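Local coordinates for protein putative isochorismatase (Bordetella bronchiseptica, PDB 3UAO) that hydrolyses the amide of maleamate, giving maleate and ammonia, as a step in the breakdown of nicotinate (vitamin B3), at residues L47-A57 against I67-L78; M181-D192 against K212-A222. One frame throughout, in Å; residues are numbered along the deposited sequence.

Overall arrangement
The chain enters the parallel sheet of this Rossmann-like fold with strand 45-50. Contact 1 (47-57 with 67-78) closes first: the chain leaves the strand, turns through 54-57 and returns as helix 67-84, which packs back on the sheet. Contact 2 (181-192 with 212-222) opens only after contact 1 has closed, so the two are in series and neither nests nor crosses. It brings strand 215-217, the last in chain order and an outermost strand of the sheet within this chain, against strand 186-195. The contact centres lie about 15 Å apart. They meet where T73 and V77 of helix 67-84 touch L190, D192 and H219 of contact 2.

Contact 1 of 2, residues L47-A57 against I67-L78; sequences LLIVDFVNGFA and IAAAIETTRTVL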
loop_
_atom_site.group_PDB
_atom_site.type_symbol
_atom_site.label_atom_id
_atom_site.label_comp_id
_atom_site.label_asym_id
_atom_site.label_seq_id
_atom_site.Cartn_x
_atom_site.Cartn_y
_atom_site.Cartn_z
ATOM N N LEU A 47 2.483 -13.714 -15.640
ATOM C CA LEU A 47 3.068 -12.852 -16.651
ATOM C C LEU A 47 2.460 -11.475 -16.498
ATOM O O LEU A 47 1.249 -11.311 -16.482
ATOM C CB LEU A 47 2.807 -13.397 -18.081
ATOM C CG LEU A 47 3.125 -12.508 -19.302
ATOM C CD1 LEU A 47 4.597 -12.280 -19.452
ATOM C CD2 LEU A 47 2.570 -13.112 -20.557
ATOM N N LEU A 48 3.332 -10.490 -16.397
ATOM C CA LEU A 48 2.965 -9.101 -16.423
ATOM C C LEU A 48 3.538 -8.463 -17.660
ATOM O O LEU A 48 4.756 -8.523 -17.848
ATOM C CB LEU A 48 3.633 -8.417 -15.233
ATOM C CG LEU A 48 3.267 -6.957 -15.122
ATOM C CD1 LEU A 48 1.767 -6.844 -15.040
ATOM C CD2 LEU A 48 3.959 -6.415 -13.918
ATOM N N ILE A 49 2.696 -7.847 -18.477
ATOM C CA ILE A 49 3.151 -7.066 -19.604
ATOM C C ILE A 49 2.900 -5.596 -19.277
ATOM O O ILE A 49 1.748 -5.149 -19.222
ATOM C CB ILE A 49 2.403 -7.446 -20.884
ATOM C CG1 ILE A 49 2.467 -8.960 -21.140
ATOM C CG2 ILE A 49 2.969 -6.715 -22.076
ATOM C CD1 ILE A 49 1.640 -9.399 -22.323
ATOM N N VAL A 50 3.948 -4.818 -19.059
ATOM C CA VAL A 50 3.711 -3.446 -18.594
ATOM C C VAL A 50 3.734 -2.390 -19.702
ATOM O O VAL A 50 4.716 -2.222 -20.379
ATOM C CB VAL A 50 4.536 -3.058 -17.271
ATOM C CG1 VAL A 50 5.271 -4.241 -16.699
ATOM C CG2 VAL A 50 5.404 -1.894 -17.452
ATOM N N ASP A 51 2.593 -1.748 -19.904
ATOM C CA ASP A 51 2.455 -0.572 -20.760
ATOM C C ASP A 51 2.852 -0.711 -22.219
ATOM O O ASP A 51 3.261 0.261 -22.853
ATOM C CB ASP A 51 3.218 0.617 -20.154
ATOM C CG ASP A 51 2.695 1.010 -18.825
ATOM O OD1 ASP A 51 1.584 0.569 -18.464
ATOM O OD2 ASP A 51 3.417 1.746 -18.131
ATOM N N PHE A 52 2.709 -1.888 -22.784
ATOM C CA PHE A 52 2.895 -2.018 -24.225
ATOM C C PHE A 52 1.676 -1.455 -24.950
ATOM O O PHE A 52 0.864 -2.210 -25.483
ATOM C CB PHE A 52 3.165 -3.471 -24.621
ATOM C CG PHE A 52 4.613 -3.842 -24.590
ATOM C CD1 PHE A 52 5.595 -2.868 -24.649
ATOM C CD2 PHE A 52 4.994 -5.181 -24.556
ATOM C CE1 PHE A 52 6.916 -3.233 -24.672
ATOM C CE2 PHE A 52 6.302 -5.540 -24.590
ATOM C CZ PHE A 52 7.267 -4.583 -24.651
ATOM N N VAL A 53 1.584 -0.118 -24.963
ATOM C CA VAL A 53 0.413 0.600 -25.466
ATOM C C VAL A 53 0.828 1.410 -26.685
ATOM O O VAL A 53 2.005 1.727 -26.834
ATOM C CB VAL A 53 -0.242 1.488 -24.366
ATOM C CG1 VAL A 53 -0.653 0.634 -23.179
ATOM C CG2 VAL A 53 0.673 2.597 -23.914
ATOM N N ASN A 54 -0.119 1.718 -27.572
ATOM C CA ASN A 54 0.201 2.330 -28.887
ATOM C C ASN A 54 1.172 3.541 -28.788
ATOM O O ASN A 54 2.013 3.745 -29.659
ATOM C CB ASN A 54 -1.087 2.765 -29.630
ATOM C CG ASN A 54 -1.989 1.593 -30.041
ATOM O OD1 ASN A 54 -3.208 1.594 -29.795
ATOM N ND2 ASN A 54 -1.398 0.596 -30.664
ATOM N N GLY A 55 1.045 4.341 -27.738
ATOM C CA GLY A 55 1.864 5.523 -27.583
ATOM C C GLY A 55 3.319 5.230 -27.258
ATOM O O GLY A 55 4.198 6.028 -27.571
ATOM N N PHE A 56 3.584 4.095 -26.617
ATOM C CA PHE A 56 4.976 3.630 -26.371
ATOM C C PHE A 56 5.582 2.798 -27.537
ATOM O O PHE A 56 6.799 2.630 -27.621
ATOM C CB PHE A 56 5.041 2.843 -25.058
ATOM C CG PHE A 56 5.006 3.708 -23.844
ATOM C CD1 PHE A 56 6.165 4.196 -23.297
ATOM C CD2 PHE A 56 3.815 4.035 -23.260
ATOM C CE1 PHE A 56 6.128 5.013 -22.172
ATOM C CE2 PHE A 56 3.766 4.846 -22.150
ATOM C CZ PHE A 56 4.925 5.340 -21.602
ATOM N N ALA A 57 4.726 2.262 -28.407
ATOM C CA ALA A 57 5.170 1.565 -29.624
ATOM C C ALA A 57 5.545 2.556 -30.714
ATOM O O ALA A 57 6.582 2.403 -31.325
ATOM C CB ALA A 57 4.086 0.601 -30.151
ATOM N N ILE A 67 11.806 -0.935 -28.463
ATOM C CA ILE A 67 10.464 -1.224 -27.972
ATOM C C ILE A 67 9.603 -2.027 -28.979
ATOM O O ILE A 67 8.878 -2.962 -28.578
ATOM C CB ILE A 67 9.719 0.089 -27.551
ATOM C CG1 ILE A 67 10.317 0.702 -26.275
ATOM C CG2 ILE A 67 8.260 -0.193 -27.325
ATOM C CD1 ILE A 67 9.892 2.163 -26.017
ATOM N N ALA A 68 9.665 -1.667 -30.271
ATOM C CA ALA A 68 8.917 -2.406 -31.317
ATOM C C ALA A 68 9.305 -3.884 -31.343
ATOM O O ALA A 68 8.427 -4.759 -31.435
ATOM C CB ALA A 68 9.115 -1.793 -32.689
ATOM N N ALA A 69 10.615 -4.137 -31.234
ATOM C CA ALA A 69 11.195 -5.480 -31.168
ATOM C C ALA A 69 10.767 -6.224 -29.922
ATOM O O ALA A 69 10.397 -7.401 -29.979
ATOM C CB ALA A 69 12.708 -5.389 -31.192
ATOM N N ALA A 70 10.831 -5.545 -28.785
ATOM C CA ALA A 70 10.326 -6.130 -27.522
ATOM C C ALA A 70 8.854 -6.546 -27.574
ATOM O O ALA A 70 8.498 -7.572 -27.026
ATOM C CB ALA A 70 10.571 -5.189 -26.356
ATOM N N ILE A 71 8.002 -5.751 -28.214
ATOM C CA ILE A 71 6.578 -6.048 -28.256
ATOM C C ILE A 71 6.331 -7.371 -28.961
ATOM O O ILE A 71 5.697 -8.265 -28.425
ATOM C CB ILE A 71 5.785 -4.897 -28.920
ATOM C CG1 ILE A 71 5.602 -3.758 -27.916
ATOM C CG2 ILE A 71 4.413 -5.341 -29.448
ATOM C CD1 ILE A 71 5.158 -2.476 -28.561
ATOM N N GLU A 72 6.874 -7.499 -30.154
ATOM C CA GLU A 72 6.751 -8.734 -30.917
ATOM C C GLU A 72 7.302 -9.982 -30.269
ATOM O O GLU A 72 6.687 -11.052 -30.399
ATOM C CB GLU A 72 7.465 -8.593 -32.255
ATOM C CG GLU A 72 6.694 -7.785 -33.198
ATOM C CD GLU A 72 5.351 -8.388 -33.462
ATOM O OE1 GLU A 72 5.281 -9.647 -33.687
ATOM O OE2 GLU A 72 4.393 -7.570 -33.427
ATOM N N THR A 73 8.487 -9.876 -29.653
ATOM C CA THR A 73 9.067 -11.032 -28.991
ATOM C C THR A 73 8.096 -11.488 -27.886
ATOM O O THR A 73 7.827 -12.685 -27.742
ATOM C CB THR A 73 10.476 -10.748 -28.449
ATOM O OG1 THR A 73 11.327 -10.298 -29.514
ATOM C CG2 THR A 73 11.068 -11.995 -27.838
ATOM N N THR A 74 7.504 -10.531 -27.173
ATOM C CA THR A 74 6.545 -10.835 -26.102
ATOM C C THR A 74 5.344 -11.671 -26.568
ATOM O O THR A 74 4.793 -12.440 -25.788
ATOM C CB THR A 74 6.016 -9.528 -25.412
ATOM O OG1 THR A 74 7.114 -8.781 -24.857
ATOM C CG2 THR A 74 4.983 -9.855 -24.335
ATOM N N ARG A 75 4.936 -11.533 -27.822
ATOM C CA ARG A 75 3.822 -12.345 -28.324
ATOM C C ARG A 75 3.986 -13.821 -28.044
ATOM O O ARG A 75 3.017 -14.480 -27.668
ATOM C CB ARG A 75 3.649 -12.212 -29.816
ATOM C CG ARG A 75 3.324 -10.824 -30.262
ATOM C CD ARG A 75 3.248 -10.775 -31.780
ATOM N NE ARG A 75 2.078 -11.471 -32.311
ATOM C CZ ARG A 75 1.584 -11.265 -33.519
ATOM N NH1 ARG A 75 2.153 -10.384 -34.340
ATOM N NH2 ARG A 75 0.515 -11.940 -33.909
ATOM N N THR A 76 5.196 -14.333 -28.241
ATOM C CA THR A 76 5.496 -15.749 -28.021
ATOM C C THR A 76 5.332 -16.115 -26.546
ATOM O O THR A 76 4.914 -17.229 -26.213
ATOM C CB THR A 76 6.936 -16.127 -28.487
ATOM O OG1 THR A 76 7.155 -15.650 -29.810
ATOM C CG2 THR A 76 7.137 -17.634 -28.473
ATOM N N VAL A 77 5.620 -15.161 -25.668
ATOM C CA VAL A 77 5.470 -15.378 -24.239
ATOM C C VAL A 77 4.021 -15.408 -23.791
ATOM O O VAL A 77 3.634 -16.297 -23.028
ATOM C CB VAL A 77 6.238 -14.352 -23.435
ATOM C CG1 VAL A 77 6.002 -14.563 -21.948
ATOM C CG2 VAL A 77 7.712 -14.483 -23.762
ATOM N N LEU A 78 3.240 -14.433 -24.270
ATOM C CA LEU A 78 1.817 -14.342 -24.023
ATOM C C LEU A 78 1.081 -15.619 -24.514
ATOM O O LEU A 78 0.305 -16.231 -23.765
ATOM C CB LEU A 78 1.264 -13.077 -24.709
ATOM C CG LEU A 78 -0.222 -12.802 -24.542
ATOM C CD1 LEU A 78 -0.504 -12.751 -23.055
ATOM C CD2 LEU A 78 -0.692 -11.531 -25.244
#
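F52 lies under I71 where strand 45-50 of the Rossmann-like isochorismatase fold gives way to the loop ahead of helix 54-57. Helix 67-78 returns nearly antiparallel to strand 47-50, at 158°. F52 is the centre of an inverse gamma turn. Its side chain starts toward the helix, and its ring packs on I71, T74 and A70. I71 CG1 sits over the middle of one ring face, 3.4 Å from the centroid of the F52 ring, a CH-pi contact. In I71, CG1 stands anti to the carbonyl carbon (chi1 -79°), and CD1 continues past the ring to A57 CB at 3.6 Å. T74 meets the same ring differently: its OG1 lies at the edge, near the ring plane, 3.4 Å from F52 CE2. That hydroxyl donates to A70 O, which also accepts T74 N from the opposite face of its carbonyl plane. The methyl T74 CG2 turns instead to I49 CD1. Further along the helix, L47 CD1 touches V77 CG1. L47 CD2 lies 3.8 Å from L78 CA and also meets L78 CD1. L78 CD1 also reaches I49 CD1, the two side chains crossing at about a right angle. At the other end, I67 CG2 lies 3.2 Å from F56 O.

Contact 2 of 2, residues M181-D192 against K212-A222; sequences MSAGFRPLVLSD and KYAAVMTHDEA
This contact joins the two parallel strands of a beta-alpha-beta unit, strand 186-195, helix 199-212 and strand 215-217. L188 pairs with A215, V189 with V216 and L190 with M217. Four backbone bonds hold the register: A215 N to P187 O, V189 N to A215 O, M217 N to V189 O and S191 N to M217 O. On one face of the sheet, the L188 side chain crosses that of M217 at about a right angle, with L188 CD2 3.5 Å from M217 CG. A222 CB closes over this face and meets L190 CD1 at 3.4 Å. The other face carries V189, whose CG2 touches A214 CB at 3.6 Å. At the far end, M181 makes a Met-aromatic contact: its SD lies at the edge of the Y213 ring, 5.0 Å from the centroid. Y213 also packs on G171 of the second subunit. Past the paired residues, the chain turns a corner at S191 and D192. With CG between the backbone N and the carbonyl carbon (chi1 62°), the D192 carboxylate faces H219. H219 ND1 donates to D192 OD2, but the modelled length is doubtfully short. D192 OD1 accepts the backbone H219 N at 2.7 Å, 30° out of the carboxylate plane.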
loop_
_atom_site.group_PDB
_atom_site.type_symbol
_atom_site.label_atom_id
_atom_site.label_comp_id
_atom_site.label_asym_id
_atom_site.label_seq_id
_atom_site.Cartn_x
_atom_site.Cartn_y
_atom_site.Cartn_z
ATOM N N MET A 181 9.098 -7.686 -6.564
ATOM C CA MET A 181 10.038 -8.244 -5.606
ATOM C C MET A 181 9.575 -7.876 -4.195
ATOM O O MET A 181 9.395 -8.730 -3.327
ATOM C CB MET A 181 11.443 -7.679 -5.833
ATOM C CG MET A 181 12.432 -8.400 -4.973
ATOM S SD MET A 181 13.934 -7.467 -4.805
ATOM C CE MET A 181 13.371 -6.132 -3.749
ATOM N N SER A 182 9.403 -6.592 -3.993
ATOM C CA SER A 182 9.010 -6.108 -2.713
ATOM C C SER A 182 7.708 -6.792 -2.226
ATOM O O SER A 182 7.659 -7.251 -1.111
ATOM C CB SER A 182 8.908 -4.596 -2.759
ATOM O OG SER A 182 10.126 -4.021 -3.215
ATOM N N ALA A 183 6.726 -6.954 -3.096
ATOM C CA ALA A 183 5.455 -7.609 -2.773
ATOM C C ALA A 183 5.515 -9.119 -2.497
ATOM O O ALA A 183 4.498 -9.717 -2.165
ATOM C CB ALA A 183 4.455 -7.330 -3.876
ATOM N N GLY A 184 6.681 -9.753 -2.630
ATOM C CA GLY A 184 6.798 -11.186 -2.414
ATOM C C GLY A 184 6.838 -12.123 -3.609
ATOM O O GLY A 184 6.793 -13.339 -3.425
ATOM N N PHE A 185 6.958 -11.590 -4.829
ATOM C CA PHE A 185 7.022 -12.416 -6.057
ATOM C C PHE A 185 8.447 -12.486 -6.628
ATOM O O PHE A 185 9.200 -11.537 -6.580
ATOM C CB PHE A 185 6.019 -11.899 -7.110
ATOM C CG PHE A 185 4.638 -11.627 -6.538
ATOM C CD1 PHE A 185 3.775 -12.656 -6.246
ATOM C CD2 PHE A 185 4.236 -10.359 -6.261
ATOM C CE1 PHE A 185 2.529 -12.447 -5.670
ATOM C CE2 PHE A 185 2.965 -10.122 -5.714
ATOM C CZ PHE A 185 2.117 -11.184 -5.415
ATOM N N ARG A 186 8.819 -13.612 -7.211
ATOM C CA ARG A 186 10.149 -13.733 -7.837
ATOM C C ARG A 186 9.972 -13.138 -9.210
ATOM O O ARG A 186 9.214 -13.718 -10.008
ATOM C CB ARG A 186 10.562 -15.197 -7.926
ATOM C CG ARG A 186 10.759 -15.826 -6.541
ATOM C CD ARG A 186 10.594 -17.328 -6.539
ATOM N NE ARG A 186 10.668 -17.852 -5.188
ATOM C CZ ARG A 186 11.718 -18.479 -4.662
ATOM N NH1 ARG A 186 12.822 -18.723 -5.353
ATOM N NH2 ARG A 186 11.657 -18.900 -3.416
ATOM N N PRO A 187 10.595 -11.961 -9.482
ATOM C CA PRO A 187 10.471 -11.439 -10.831
ATOM C C PRO A 187 11.435 -12.132 -11.792
ATOM O O PRO A 187 12.596 -12.402 -11.441
ATOM C CB PRO A 187 10.834 -9.931 -10.694
ATOM C CG PRO A 187 11.082 -9.694 -9.160
ATOM C CD PRO A 187 11.406 -11.070 -8.627
ATOM N N LEU A 188 10.938 -12.423 -13.001
ATOM C CA LEU A 188 11.735 -12.940 -14.099
ATOM C C LEU A 188 11.633 -11.913 -15.233
ATOM O O LEU A 188 10.640 -11.868 -15.974
ATOM C CB LEU A 188 11.181 -14.296 -14.550
ATOM C CG LEU A 188 12.106 -15.264 -15.299
ATOM C CD1 LEU A 188 11.380 -16.575 -15.579
ATOM C CD2 LEU A 188 12.702 -14.662 -16.573
ATOM N N VAL A 189 12.657 -11.074 -15.361
ATOM C CA VAL A 189 12.671 -10.049 -16.396
ATOM C C VAL A 189 13.102 -10.641 -17.746
ATOM O O VAL A 189 14.221 -11.104 -17.919
ATOM C CB VAL A 189 13.536 -8.859 -16.004
ATOM C CG1 VAL A 189 13.498 -7.792 -17.106
ATOM C CG2 VAL A 189 13.020 -8.287 -14.669
ATOM N N LEU A 190 12.177 -10.649 -18.687
ATOM C CA LEU A 190 12.437 -11.086 -20.020
ATOM C C LEU A 190 13.264 -10.012 -20.734
ATOM O O LEU A 190 12.705 -9.046 -21.243
ATOM C CB LEU A 190 11.117 -11.285 -20.752
ATOM C CG LEU A 190 10.220 -12.514 -20.579
ATOM C CD1 LEU A 190 10.903 -13.702 -19.829
ATOM C CD2 LEU A 190 8.783 -12.156 -20.040
ATOM N N SER A 191 14.588 -10.195 -20.768
ATOM C CA SER A 191 15.523 -9.193 -21.293
ATOM C C SER A 191 15.271 -8.799 -22.740
ATOM O O SER A 191 15.664 -7.707 -23.138
ATOM C CB SER A 191 16.976 -9.673 -21.186
ATOM O OG SER A 191 17.175 -10.915 -21.860
ATOM N N ASP A 192 14.664 -9.703 -23.520
ATOM C CA ASP A 192 14.372 -9.460 -24.919
ATOM C C ASP A 192 12.908 -9.073 -25.115
ATOM O O ASP A 192 12.478 -8.889 -26.247
ATOM C CB ASP A 192 14.818 -10.642 -25.835
ATOM C CG ASP A 192 14.105 -11.969 -25.536
ATOM O OD1 ASP A 192 13.645 -12.193 -24.385
ATOM O OD2 ASP A 192 14.002 -12.818 -26.460
ATOM N N LYS A 212 20.237 -7.098 -8.269
ATOM C CA LYS A 212 19.515 -6.801 -7.039
ATOM C C LYS A 212 18.063 -7.306 -6.919
ATOM O O LYS A 212 17.559 -7.488 -5.812
ATOM C CB LYS A 212 19.502 -5.281 -6.886
ATOM C CG LYS A 212 20.867 -4.614 -6.593
ATOM C CD LYS A 212 20.770 -3.100 -6.822
ATOM C CE LYS A 212 22.080 -2.362 -6.575
ATOM N NZ LYS A 212 21.962 -0.892 -6.770
ATOM N N TYR A 213 17.369 -7.503 -8.019
ATOM C CA TYR A 213 15.916 -7.505 -7.987
ATOM C C TYR A 213 15.204 -8.625 -8.724
ATOM O O TYR A 213 14.006 -8.823 -8.496
ATOM C CB TYR A 213 15.397 -6.211 -8.586
ATOM C CG TYR A 213 15.866 -4.961 -7.914
ATOM C CD1 TYR A 213 15.862 -4.850 -6.541
ATOM C CD2 TYR A 213 16.276 -3.883 -8.650
ATOM C CE1 TYR A 213 16.302 -3.715 -5.928
ATOM C CE2 TYR A 213 16.702 -2.737 -8.038
ATOM C CZ TYR A 213 16.704 -2.646 -6.675
ATOM O OH TYR A 213 17.126 -1.479 -6.029
ATOM N N ALA A 214 15.884 -9.328 -9.622
ATOM C CA ALA A 214 15.173 -10.275 -10.506
ATOM C C ALA A 214 16.082 -11.322 -11.087
ATOM O O ALA A 214 17.294 -11.152 -11.156
ATOM C CB ALA A 214 14.470 -9.542 -11.635
ATOM N N ALA A 215 15.477 -12.428 -11.479
ATOM C CA ALA A 215 16.113 -13.317 -12.465
ATOM C C ALA A 215 15.882 -12.645 -13.831
ATOM O O ALA A 215 14.805 -12.125 -14.117
ATOM C CB ALA A 215 15.514 -14.730 -12.416
ATOM N N VAL A 216 16.938 -12.631 -14.637
ATOM C CA VAL A 216 17.005 -11.909 -15.917
ATOM C C VAL A 216 17.542 -12.846 -17.014
ATOM O O VAL A 216 18.686 -13.270 -16.986
ATOM C CB VAL A 216 17.925 -10.649 -15.794
ATOM C CG1 VAL A 216 18.199 -9.995 -17.181
ATOM C CG2 VAL A 216 17.315 -9.659 -14.865
ATOM N N MET A 217 16.691 -13.162 -17.973
ATOM C CA MET A 217 17.073 -14.021 -19.068
ATOM C C MET A 217 16.237 -13.700 -20.323
ATOM O O MET A 217 15.204 -13.027 -20.243
ATOM C CB MET A 217 16.925 -15.493 -18.633
ATOM C CG MET A 217 15.520 -15.941 -18.178
ATOM S SD MET A 217 15.646 -17.556 -17.335
ATOM C CE MET A 217 16.227 -17.039 -15.731
ATOM N N THR A 218 16.693 -14.174 -21.476
ATOM C CA THR A 218 15.936 -14.059 -22.723
ATOM C C THR A 218 14.750 -15.016 -22.688
ATOM O O THR A 218 14.745 -15.972 -21.912
ATOM C CB THR A 218 16.817 -14.355 -23.954
ATOM O OG1 THR A 218 17.377 -15.666 -23.849
ATOM C CG2 THR A 218 17.940 -13.350 -24.051
ATOM N N HIS A 219 13.750 -14.752 -23.527
ATOM C CA HIS A 219 12.465 -15.448 -23.448
ATOM C C HIS A 219 12.527 -16.954 -23.753
ATOM O O HIS A 219 11.818 -17.735 -23.151
ATOM C CB HIS A 219 11.421 -14.772 -24.350
ATOM C CG HIS A 219 11.524 -15.159 -25.785
ATOM N ND1 HIS A 219 12.461 -14.614 -26.634
ATOM C CD2 HIS A 219 10.815 -16.046 -26.523
ATOM C CE1 HIS A 219 12.310 -15.133 -27.841
ATOM N NE2 HIS A 219 11.322 -16.007 -27.799
ATOM N N ASP A 220 13.365 -17.360 -24.684
ATOM C CA ASP A 220 13.514 -18.790 -24.982
ATOM C C ASP A 220 14.008 -19.515 -23.740
ATOM O O ASP A 220 13.532 -20.594 -23.395
ATOM C CB ASP A 220 14.471 -19.018 -26.157
ATOM C CG ASP A 220 15.844 -18.330 -25.965
ATOM O OD1 ASP A 220 15.890 -17.123 -25.623
ATOM O OD2 ASP A 220 16.873 -19.015 -26.175
ATOM N N GLU A 221 14.921 -18.856 -23.048
ATOM C CA GLU A 221 15.498 -19.357 -21.815
ATOM C C GLU A 221 14.427 -19.462 -20.732
ATOM O O GLU A 221 14.342 -20.496 -20.067
ATOM C CB GLU A 221 16.578 -18.400 -21.358
ATOM C CG GLU A 221 17.800 -19.005 -20.760
ATOM C CD GLU A 221 18.983 -18.105 -21.057
ATOM O OE1 GLU A 221 19.624 -18.289 -22.135
ATOM O OE2 GLU A 221 19.220 -17.177 -20.251
ATOM N N ALA A 222 13.642 -18.384 -20.555
ATOM C CA ALA A 222 12.576 -18.318 -19.543
ATOM C C ALA A 222 11.542 -19.435 -19.764
ATOM O O ALA A 222 11.304 -20.234 -18.872
ATOM C CB ALA A 222 11.885 -16.931 -19.527
#